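Local structure of SsDNA-binding protein essential for mitochondrial genome maintenance (Saccharomyces cerevisiae, 6CQK) at residues L28-A33 with I47-E52; N43-T48 with L90-K95; V68-D73 with K95-L100. The protein binds single-stranded DNA preferentially and cooperatively, takes part in mitochondrial DNA replication and stimulates the PIF1 helicase. One frame throughout, in Å; residues are numbered along the deposited sequence.

In the fold
All three contacts lie in one mixed sheet of five strands, consistent with the OB fold of the single-strand binding protein family. Contact 1 pairs strands 26-34 and 43-49, contact 2 pairs 43-49 with 89-99, and contact 3 pairs 89-99 with 67-77. The centres of contacts 1 and 2 are about 7 Å apart, and each is about 10 Å from contact 3. Along the chain contact 1 closes before contact 3 opens; Ile-47 and Thr-48 serve both contacts 1 and 2, whose long-range pairing of 43-49 with 89-99 ties the two hairpins into one domain. Tyr-30 and Ile-32 reach Val-70, joining strands 26-34 and 67-77, not neighbours in the sheet, through the core.

Contact 1: residues L28-A33 with I47-E52; sequences LKYSIA and ITVFNE
Leu-28 and Val-49 exchange two backbone hydrogen bonds, Leu-28 N to Val-49 O and Val-49 N to Leu-28 O, each 2.9 Å long. The next hydrogen-bonded pair, Tyr-30 and Ile-47, is less even: Ile-47 N meets Tyr-30 O at 2.8 Å, but the return bond from Tyr-30 N to Ile-47 O stretches to 3.3 Å. Between them Lys-29 and Thr-48 form a non-hydrogen-bonded pair on the other face of the sheet. There the lysine chain, bent at chi2 and chi4, brings CE to 3.3 Å from Thr-48 OG1, a packing contact at a partly exposed border.

The buried face is built round the Tyr-30 ring. Its CG sits between the backbone N and the carbonyl carbon (chi1 72°), which carries the ring over Ile-47. Ile-47 CB lies 3.9 Å from the ring centroid in a CH-pi contact, displaced toward the rim, and its CG2 touches CE1 and OH. Val-49 CG2 approaches at the ring edge, 3.8 Å from Tyr-30 CE1. Beside the ring, Ile-32 CD1 packs on Ile-47 CG1 at 3.7 Å. The phenol oxygen, buried among these apolar groups, is satisfied by a hydrogen bond with Gln-94 OE1.

This hairpin of strands 26-34 and 43-49 has strand 3-20 along its first arm, with Phe-16 edge-to-face against Tyr-30, and strand 89-99 along its second. Ile-55 and Leu-58 of helix 52-59 pack against its Leu-28, Tyr-30 and Val-49 side chains, while Val-68 and Val-70 of strand 67-77 meet Tyr-30 and Ile-32.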
loop_
_atom_site.group_PDB
_atom_site.type_symbol
_atom_site.label_atom_id
_atom_site.label_comp_id
_atom_site.label_asym_id
_atom_site.label_seq_id
_atom_site.Cartn_x
_atom_site.Cartn_y
_atom_site.Cartn_z
ATOM N N LEU A 28 -22.026 -5.239 5.681
ATOM C CA LEU A 28 -21.538 -5.486 7.014
ATOM C C LEU A 28 -20.737 -4.280 7.520
ATOM O O LEU A 28 -20.059 -3.608 6.754
ATOM C CB LEU A 28 -20.692 -6.729 6.942
ATOM C CG LEU A 28 -20.466 -7.451 8.241
ATOM C CD1 LEU A 28 -21.793 -7.814 8.913
ATOM C CD2 LEU A 28 -19.618 -8.695 7.993
ATOM N N LYS A 29 -20.902 -3.950 8.797
ATOM C CA LYS A 29 -20.181 -2.818 9.467
ATOM C C LYS A 29 -19.382 -3.372 10.627
ATOM O O LYS A 29 -19.842 -4.273 11.309
ATOM C CB LYS A 29 -21.134 -1.717 10.024
ATOM C CG LYS A 29 -21.318 -0.465 9.124
ATOM C CD LYS A 29 -20.340 0.686 9.466
ATOM C CE LYS A 29 -20.253 1.705 8.344
ATOM N NZ LYS A 29 -21.549 2.392 8.071
ATOM N N TYR A 30 -18.162 -2.896 10.775
ATOM C CA TYR A 30 -17.358 -3.179 11.940
ATOM C C TYR A 30 -16.287 -2.111 12.032
ATOM O O TYR A 30 -16.037 -1.362 11.069
ATOM C CB TYR A 30 -16.746 -4.586 11.896
ATOM C CG TYR A 30 -15.610 -4.782 10.892
ATOM C CD1 TYR A 30 -15.851 -5.105 9.560
ATOM C CD2 TYR A 30 -14.294 -4.651 11.284
ATOM C CE1 TYR A 30 -14.821 -5.285 8.663
ATOM C CE2 TYR A 30 -13.272 -4.833 10.364
ATOM C CZ TYR A 30 -13.546 -5.144 9.050
ATOM O OH TYR A 30 -12.489 -5.243 8.136
ATOM N N SER A 31 -15.688 -2.012 13.203
ATOM C CA SER A 31 -14.640 -1.037 13.441
ATOM C C SER A 31 -13.313 -1.738 13.823
ATOM O O SER A 31 -13.341 -2.833 14.385
ATOM C CB SER A 31 -15.063 -0.053 14.517
ATOM O OG SER A 31 -15.496 -0.771 15.657
ATOM N N ILE A 32 -12.193 -1.129 13.383
ATOM C CA ILE A 32 -10.862 -1.585 13.665
ATOM C C ILE A 32 -10.254 -0.541 14.601
ATOM O O ILE A 32 -10.243 0.639 14.272
ATOM C CB ILE A 32 -10.006 -1.659 12.350
ATOM C CG1 ILE A 32 -10.598 -2.683 11.398
ATOM C CG2 ILE A 32 -8.547 -2.057 12.633
ATOM C CD1 ILE A 32 -9.924 -2.731 10.058
ATOM N N ALA A 33 -9.724 -0.993 15.719
ATOM C CA ALA A 33 -8.922 -0.152 16.548
ATOM C C ALA A 33 -7.487 -0.349 16.143
ATOM O O ALA A 33 -6.995 -1.475 16.206
ATOM C CB ALA A 33 -9.103 -0.526 18.002
ATOM N N ILE A 47 -15.389 0.288 8.933
ATOM C CA ILE A 47 -15.234 -0.414 7.690
ATOM C C ILE A 47 -16.608 -0.854 7.219
ATOM O O ILE A 47 -17.434 -1.266 8.037
ATOM C CB ILE A 47 -14.431 -1.715 7.898
ATOM C CG1 ILE A 47 -13.104 -1.423 8.573
ATOM C CG2 ILE A 47 -14.227 -2.444 6.579
ATOM C CD1 ILE A 47 -12.285 -0.328 7.911
ATOM N N THR A 48 -16.829 -0.762 5.903
ATOM C CA THR A 48 -18.070 -1.160 5.307
ATOM C C THR A 48 -17.670 -2.278 4.408
ATOM O O THR A 48 -16.683 -2.185 3.735
ATOM C CB THR A 48 -18.665 0.008 4.489
ATOM O OG1 THR A 48 -18.913 1.137 5.354
ATOM C CG2 THR A 48 -19.952 -0.384 3.849
ATOM N N VAL A 49 -18.456 -3.327 4.384
ATOM C CA VAL A 49 -18.212 -4.466 3.518
ATOM C C VAL A 49 -19.419 -4.873 2.660
ATOM O O VAL A 49 -20.500 -5.223 3.184
ATOM C CB VAL A 49 -17.830 -5.701 4.297
ATOM C CG1 VAL A 49 -17.190 -6.696 3.348
ATOM C CG2 VAL A 49 -16.863 -5.352 5.435
ATOM N N PHE A 50 -19.250 -4.753 1.340
ATOM C CA PHE A 50 -20.229 -5.260 0.410
ATOM C C PHE A 50 -19.787 -6.598 -0.150
ATOM O O PHE A 50 -20.642 -7.440 -0.338
ATOM C CB PHE A 50 -20.494 -4.280 -0.696
ATOM C CG PHE A 50 -21.098 -3.007 -0.241
ATOM C CD1 PHE A 50 -22.408 -2.924 0.099
ATOM C CD2 PHE A 50 -20.339 -1.869 -0.153
ATOM C CE1 PHE A 50 -22.967 -1.722 0.532
ATOM C CE2 PHE A 50 -20.889 -0.653 0.274
ATOM C CZ PHE A 50 -22.216 -0.583 0.609
ATOM N N ASN A 51 -18.508 -6.798 -0.451
ATOM C CA ASN A 51 -18.062 -8.012 -1.153
ATOM C C ASN A 51 -18.490 -9.215 -0.369
ATOM O O ASN A 51 -18.020 -9.471 0.726
ATOM C CB ASN A 51 -16.557 -8.006 -1.379
ATOM C CG ASN A 51 -15.989 -9.341 -1.884
ATOM O OD1 ASN A 51 -15.974 -10.355 -1.196
ATOM N ND2 ASN A 51 -15.509 -9.331 -3.102
ATOM N N GLU A 52 -19.460 -9.924 -0.939
ATOM C CA GLU A 52 -20.170 -10.944 -0.186
ATOM C C GLU A 52 -19.249 -12.079 0.266
ATOM O O GLU A 52 -19.392 -12.561 1.404
ATOM C CB GLU A 52 -21.360 -11.478 -0.977
ATOM C CG GLU A 52 -22.451 -12.048 -0.098
ATOM C CD GLU A 52 -23.405 -12.808 -0.934
ATOM O OE1 GLU A 52 -24.400 -12.231 -1.390
ATOM O OE2 GLU A 52 -23.097 -13.967 -1.164
#

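Contact 2: residues N43-T48 with L90-K95; sequences NWYNIT and LSLVQK
Both backbone polar atoms of Thr-48 bond to segment 90-95: its N donates to Leu-92 O at 2.8 Å, and its O accepts from Gln-94 N at 2.7 Å. These bonds straddle Val-93, the parallel partner of Thr-48. Packing is tight on the buried face, where Leu-92 CD1 rests 3.8 Å from Tyr-45 CB and 4.0 Å from Ile-47 CD1. Gln-94 adds to it through an extended side chain, CG anti to the backbone N (chi1 180°), which runs past Ile-47 CG2 and leaves OE1 3.6 Å from that methyl. The Gln-94 amide is engaged at both ends, OE1 with the Tyr-30 hydroxyl and NE2 with Gln-54 OE1.

The other face is looser and partly exposed. Thr-48 CB and Val-93 CG2 stand 4.1 Å apart, and Asn-46 lies at the exposed border. The strands cross at 52°, so they diverge toward Asn-43 and Leu-90. The Tyr-45 hydroxyl leaves the tight packing for a hydrogen bond with Ser-4 OG of the second subunit. Strand 26-34 flanks 43-49 and strand 67-77 flanks 89-99, while Ile-8 and Met-6 of strand 3-20 pack on Tyr-45 and Leu-92.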
loop_
_atom_site.group_PDB
_atom_site.type_symbol
_atom_site.label_atom_id
_atom_site.label_comp_id
_atom_site.label_asym_id
_atom_site.label_seq_id
_atom_site.Cartn_x
_atom_site.Cartn_y
_atom_site.Cartn_z
ATOM N N ASN A 43 -6.726 4.902 16.840
ATOM C CA ASN A 43 -7.515 5.309 15.722
ATOM C C ASN A 43 -8.595 4.260 15.496
ATOM O O ASN A 43 -8.274 3.103 15.224
ATOM C CB ASN A 43 -6.615 5.456 14.504
ATOM C CG ASN A 43 -5.502 6.439 14.747
ATOM O OD1 ASN A 43 -5.767 7.624 14.909
ATOM N ND2 ASN A 43 -4.277 5.980 14.765
ATOM N N TRP A 44 -9.855 4.696 15.551
ATOM C CA TRP A 44 -10.984 3.827 15.244
ATOM C C TRP A 44 -11.439 4.084 13.812
ATOM O O TRP A 44 -11.606 5.250 13.420
ATOM C CB TRP A 44 -12.118 4.136 16.201
ATOM C CG TRP A 44 -11.771 3.680 17.556
ATOM C CD1 TRP A 44 -11.087 4.357 18.533
ATOM C CD2 TRP A 44 -12.046 2.386 18.079
ATOM N NE1 TRP A 44 -10.942 3.549 19.645
ATOM C CE2 TRP A 44 -11.540 2.342 19.400
ATOM C CE3 TRP A 44 -12.703 1.254 17.560
ATOM C CZ2 TRP A 44 -11.636 1.217 20.171
ATOM C CZ3 TRP A 44 -12.846 0.136 18.368
ATOM C CH2 TRP A 44 -12.320 0.118 19.645
ATOM N N TYR A 45 -11.575 3.038 13.018
ATOM C CA TYR A 45 -11.922 3.203 11.593
ATOM C C TYR A 45 -13.076 2.299 11.333
ATOM O O TYR A 45 -13.021 1.123 11.741
ATOM C CB TYR A 45 -10.761 2.790 10.689
ATOM C CG TYR A 45 -9.563 3.698 10.756
ATOM C CD1 TYR A 45 -9.630 4.982 10.249
ATOM C CD2 TYR A 45 -8.335 3.270 11.313
ATOM C CE1 TYR A 45 -8.502 5.848 10.318
ATOM C CE2 TYR A 45 -7.228 4.128 11.403
ATOM C CZ TYR A 45 -7.315 5.419 10.911
ATOM O OH TYR A 45 -6.265 6.292 10.899
ATOM N N ASN A 46 -14.141 2.849 10.755
ATOM C CA ASN A 46 -15.325 2.071 10.476
ATOM C C ASN A 46 -15.303 1.600 9.054
ATOM O O ASN A 46 -15.112 2.405 8.118
ATOM C CB ASN A 46 -16.541 2.906 10.688
ATOM C CG ASN A 46 -16.600 3.446 12.100
ATOM O OD1 ASN A 46 -16.632 2.672 13.083
ATOM N ND2 ASN A 46 -16.611 4.766 12.234
ATOM N N ILE A 47 -15.389 0.288 8.933
ATOM C CA ILE A 47 -15.234 -0.414 7.690
ATOM C C ILE A 47 -16.608 -0.854 7.219
ATOM O O ILE A 47 -17.434 -1.266 8.037
ATOM C CB ILE A 47 -14.431 -1.715 7.898
ATOM C CG1 ILE A 47 -13.104 -1.423 8.573
ATOM C CG2 ILE A 47 -14.227 -2.444 6.579
ATOM C CD1 ILE A 47 -12.285 -0.328 7.911
ATOM N N THR A 48 -16.829 -0.762 5.903
ATOM C CA THR A 48 -18.070 -1.160 5.307
ATOM C C THR A 48 -17.670 -2.278 4.408
ATOM O O THR A 48 -16.683 -2.185 3.735
ATOM C CB THR A 48 -18.665 0.008 4.489
ATOM O OG1 THR A 48 -18.913 1.137 5.354
ATOM C CG2 THR A 48 -19.952 -0.384 3.849
ATOM N N LEU A 90 -15.805 9.910 6.726
ATOM C CA LEU A 90 -14.955 9.037 5.976
ATOM C C LEU A 90 -15.575 7.663 5.770
ATOM O O LEU A 90 -15.845 6.991 6.727
ATOM C CB LEU A 90 -13.667 8.875 6.722
ATOM C CG LEU A 90 -12.626 7.935 6.120
ATOM C CD1 LEU A 90 -11.992 8.493 4.847
ATOM C CD2 LEU A 90 -11.560 7.661 7.166
ATOM N N SER A 91 -15.752 7.244 4.515
ATOM C CA SER A 91 -16.256 5.949 4.196
ATOM C C SER A 91 -15.089 5.125 3.777
ATOM O O SER A 91 -14.274 5.572 2.969
ATOM C CB SER A 91 -17.187 6.030 3.030
ATOM O OG SER A 91 -17.376 4.735 2.516
ATOM N N LEU A 92 -15.054 3.888 4.263
ATOM C CA LEU A 92 -13.954 2.950 4.024
ATOM C C LEU A 92 -14.572 1.646 3.671
ATOM O O LEU A 92 -15.152 0.968 4.541
ATOM C CB LEU A 92 -13.148 2.743 5.247
ATOM C CG LEU A 92 -12.191 3.851 5.657
ATOM C CD1 LEU A 92 -11.611 3.493 7.002
ATOM C CD2 LEU A 92 -11.067 4.055 4.666
ATOM N N VAL A 93 -14.540 1.326 2.372
ATOM C CA VAL A 93 -15.221 0.156 1.869
ATOM C C VAL A 93 -14.210 -0.884 1.611
ATOM O O VAL A 93 -13.239 -0.638 0.880
ATOM C CB VAL A 93 -15.989 0.481 0.602
ATOM C CG1 VAL A 93 -16.540 -0.792 0.010
ATOM C CG2 VAL A 93 -17.117 1.439 0.951
ATOM N N GLN A 94 -14.373 -2.022 2.271
ATOM C CA GLN A 94 -13.340 -3.062 2.302
ATOM C C GLN A 94 -13.091 -3.676 0.926
ATOM O O GLN A 94 -14.016 -3.955 0.235
ATOM C CB GLN A 94 -13.742 -4.142 3.297
ATOM C CG GLN A 94 -12.744 -5.267 3.409
ATOM C CD GLN A 94 -13.051 -6.242 4.525
ATOM O OE1 GLN A 94 -13.379 -5.848 5.642
ATOM N NE2 GLN A 94 -12.952 -7.518 4.225
ATOM N N LYS A 95 -11.828 -3.822 0.527
ATOM C CA LYS A 95 -11.426 -4.490 -0.719
ATOM C C LYS A 95 -10.715 -5.809 -0.491
ATOM O O LYS A 95 -10.734 -6.695 -1.309
ATOM C CB LYS A 95 -10.588 -3.514 -1.546
ATOM C CG LYS A 95 -11.389 -2.381 -2.178
ATOM C CD LYS A 95 -12.780 -2.919 -2.621
ATOM C CE LYS A 95 -13.843 -1.895 -3.008
ATOM N NZ LYS A 95 -15.251 -2.348 -2.809
#

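Contact 3: residues V68-D73 with K95-L100; sequences VYVEAD and KDINLL
Ile-97 CD1 fits against two valines of the facing strand, 3.8 Å from Val-68 CG1 and 4.0 Å from Val-70 CG2. Its CG1 branch is anti to the backbone N (chi1 177°), and this swings CD1 toward strand 68-73 and into the buried side, where Tyr-30 and Ile-32 also pack on these residues. Leu-99 extends the apolar row more loosely beside Val-68.

On the opposite face, Asn-98 CB lies 4.0 Å from Tyr-69 CB, with the amide turned 77° from the ring. Where the chain turns at Leu-100, its CD1 packs against the backbone joining Val-68 to Tyr-69. Tyr-69 and Asn-98 bond through N and O in both directions; the Asn-98 side-chain oxygen goes instead to Met-1 N of the third subunit, whose Phe-3 ring meets Tyr-69.

Farther along this face Glu-71 and Asp-96 run side by side, their carboxylates 78° apart and OE1 of Glu-71 4.3 Å from OD2 of Asp-96; the like charges probably repel, which the Tyr-69 hydroxyl and long, weak ion pairs to Lys-5 of this chain and of the third subunit would partly offset. Tyr-69 OH donates to Glu-71 OE2 from above the carboxylate plane, at 3.0 Å. At the exposed edge the Lys-95 chain crosses Asp-73 at about a right angle, with its NZ 4.4 Å from Asp-73 OD2, beyond a salt bridge.

Glu-71 O receives Lys-95 N at 2.8 Å and, weakly, Asp-96 N. Two residues thus face one, a classic beta bulge in the antiparallel hairpin of strands 67-77 and 89-99, part of the OB fold to which this family belongs.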
loop_
_atom_site.group_PDB
_atom_site.type_symbol
_atom_site.label_atom_id
_atom_site.label_comp_id
_atom_site.label_asym_id
_atom_site.label_seq_id
_atom_site.Cartn_x
_atom_site.Cartn_y
_atom_site.Cartn_z
ATOM N N VAL A 68 -5.896 -7.911 12.071
ATOM C CA VAL A 68 -6.167 -7.982 10.637
ATOM C C VAL A 68 -5.330 -6.986 9.843
ATOM O O VAL A 68 -4.846 -5.988 10.392
ATOM C CB VAL A 68 -7.624 -7.688 10.317
ATOM C CG1 VAL A 68 -8.452 -8.751 10.923
ATOM C CG2 VAL A 68 -8.076 -6.328 10.823
ATOM N N TYR A 69 -5.168 -7.247 8.550
ATOM C CA TYR A 69 -4.608 -6.240 7.604
ATOM C C TYR A 69 -5.698 -6.023 6.580
ATOM O O TYR A 69 -6.045 -6.961 5.882
ATOM C CB TYR A 69 -3.318 -6.731 6.966
ATOM C CG TYR A 69 -2.888 -5.980 5.746
ATOM C CD1 TYR A 69 -3.308 -6.352 4.489
ATOM C CD2 TYR A 69 -2.024 -4.927 5.837
ATOM C CE1 TYR A 69 -2.896 -5.684 3.367
ATOM C CE2 TYR A 69 -1.627 -4.230 4.720
ATOM C CZ TYR A 69 -2.061 -4.618 3.488
ATOM O OH TYR A 69 -1.612 -3.904 2.385
ATOM N N VAL A 70 -6.292 -4.834 6.569
ATOM C CA VAL A 70 -7.424 -4.527 5.713
ATOM C C VAL A 70 -6.995 -3.489 4.715
ATOM O O VAL A 70 -6.218 -2.573 5.031
ATOM C CB VAL A 70 -8.558 -3.936 6.502
ATOM C CG1 VAL A 70 -9.627 -3.355 5.591
ATOM C CG2 VAL A 70 -9.119 -4.964 7.469
ATOM N N GLU A 71 -7.450 -3.652 3.476
ATOM C CA GLU A 71 -7.310 -2.607 2.463
ATOM C C GLU A 71 -8.708 -2.170 2.091
ATOM O O GLU A 71 -9.565 -2.987 1.930
ATOM C CB GLU A 71 -6.654 -3.130 1.219
ATOM C CG GLU A 71 -5.234 -3.514 1.413
ATOM C CD GLU A 71 -4.647 -4.192 0.216
ATOM O OE1 GLU A 71 -5.288 -5.055 -0.458
ATOM O OE2 GLU A 71 -3.490 -3.801 -0.012
ATOM N N ALA A 72 -8.925 -0.875 1.992
ATOM C CA ALA A 72 -10.257 -0.366 1.796
ATOM C C ALA A 72 -10.232 0.877 0.900
ATOM O O ALA A 72 -9.348 1.726 1.028
ATOM C CB ALA A 72 -10.897 -0.023 3.184
ATOM N N ASP A 73 -11.245 1.004 0.055
ATOM C CA ASP A 73 -11.420 2.239 -0.703
ATOM C C ASP A 73 -11.954 3.318 0.181
ATOM O O ASP A 73 -12.902 3.075 0.935
ATOM C CB ASP A 73 -12.304 2.011 -1.946
ATOM C CG ASP A 73 -11.513 1.361 -3.060
ATOM O OD1 ASP A 73 -10.333 1.755 -3.261
ATOM O OD2 ASP A 73 -11.981 0.393 -3.670
ATOM N N LYS A 95 -11.828 -3.822 0.527
ATOM C CA LYS A 95 -11.426 -4.490 -0.719
ATOM C C LYS A 95 -10.715 -5.809 -0.491
ATOM O O LYS A 95 -10.734 -6.695 -1.309
ATOM C CB LYS A 95 -10.588 -3.514 -1.546
ATOM C CG LYS A 95 -11.389 -2.381 -2.178
ATOM C CD LYS A 95 -12.780 -2.919 -2.621
ATOM C CE LYS A 95 -13.843 -1.895 -3.008
ATOM N NZ LYS A 95 -15.251 -2.348 -2.809
ATOM N N ASP A 96 -10.160 -5.996 0.680
ATOM C CA ASP A 96 -9.429 -7.190 0.952
ATOM C C ASP A 96 -9.191 -7.333 2.407
ATOM O O ASP A 96 -9.166 -6.324 3.076
ATOM C CB ASP A 96 -8.114 -7.103 0.232
ATOM C CG ASP A 96 -7.945 -8.202 -0.630
ATOM O OD1 ASP A 96 -7.803 -9.341 -0.122
ATOM O OD2 ASP A 96 -8.138 -7.911 -1.818
ATOM N N ILE A 97 -9.071 -8.555 2.902
ATOM C CA ILE A 97 -8.706 -8.741 4.268
ATOM C C ILE A 97 -7.760 -9.884 4.419
ATOM O O ILE A 97 -7.911 -10.888 3.763
ATOM C CB ILE A 97 -9.922 -8.857 5.216
ATOM C CG1 ILE A 97 -9.440 -9.127 6.657
ATOM C CG2 ILE A 97 -10.900 -9.902 4.786
ATOM C CD1 ILE A 97 -10.446 -8.722 7.698
ATOM N N ASN A 98 -6.758 -9.699 5.281
ATOM C CA ASN A 98 -5.822 -10.727 5.734
ATOM C C ASN A 98 -6.025 -10.949 7.244
ATOM O O ASN A 98 -5.999 -10.011 8.031
ATOM C CB ASN A 98 -4.428 -10.207 5.450
ATOM C CG ASN A 98 -3.523 -11.271 4.982
ATOM O OD1 ASN A 98 -3.081 -12.058 5.792
ATOM N ND2 ASN A 98 -3.191 -11.296 3.686
ATOM N N LEU A 99 -6.308 -12.174 7.648
ATOM C CA LEU A 99 -6.379 -12.505 9.039
ATOM C C LEU A 99 -4.962 -12.809 9.428
ATOM O O LEU A 99 -4.361 -13.691 8.859
ATOM C CB LEU A 99 -7.261 -13.706 9.261
ATOM C CG LEU A 99 -7.329 -14.022 10.727
ATOM C CD1 LEU A 99 -8.080 -12.935 11.503
ATOM C CD2 LEU A 99 -7.971 -15.375 10.924
ATOM N N LEU A 100 -4.404 -12.016 10.344
ATOM C CA LEU A 100 -3.034 -12.212 10.822
ATOM C C LEU A 100 -3.017 -13.076 12.047
ATOM O O LEU A 100 -2.166 -13.935 12.176
ATOM C CB LEU A 100 -2.388 -10.862 11.099
ATOM C CG LEU A 100 -2.411 -9.910 9.891
ATOM C CD1 LEU A 100 -1.800 -8.574 10.246
ATOM C CD2 LEU A 100 -1.660 -10.523 8.720
#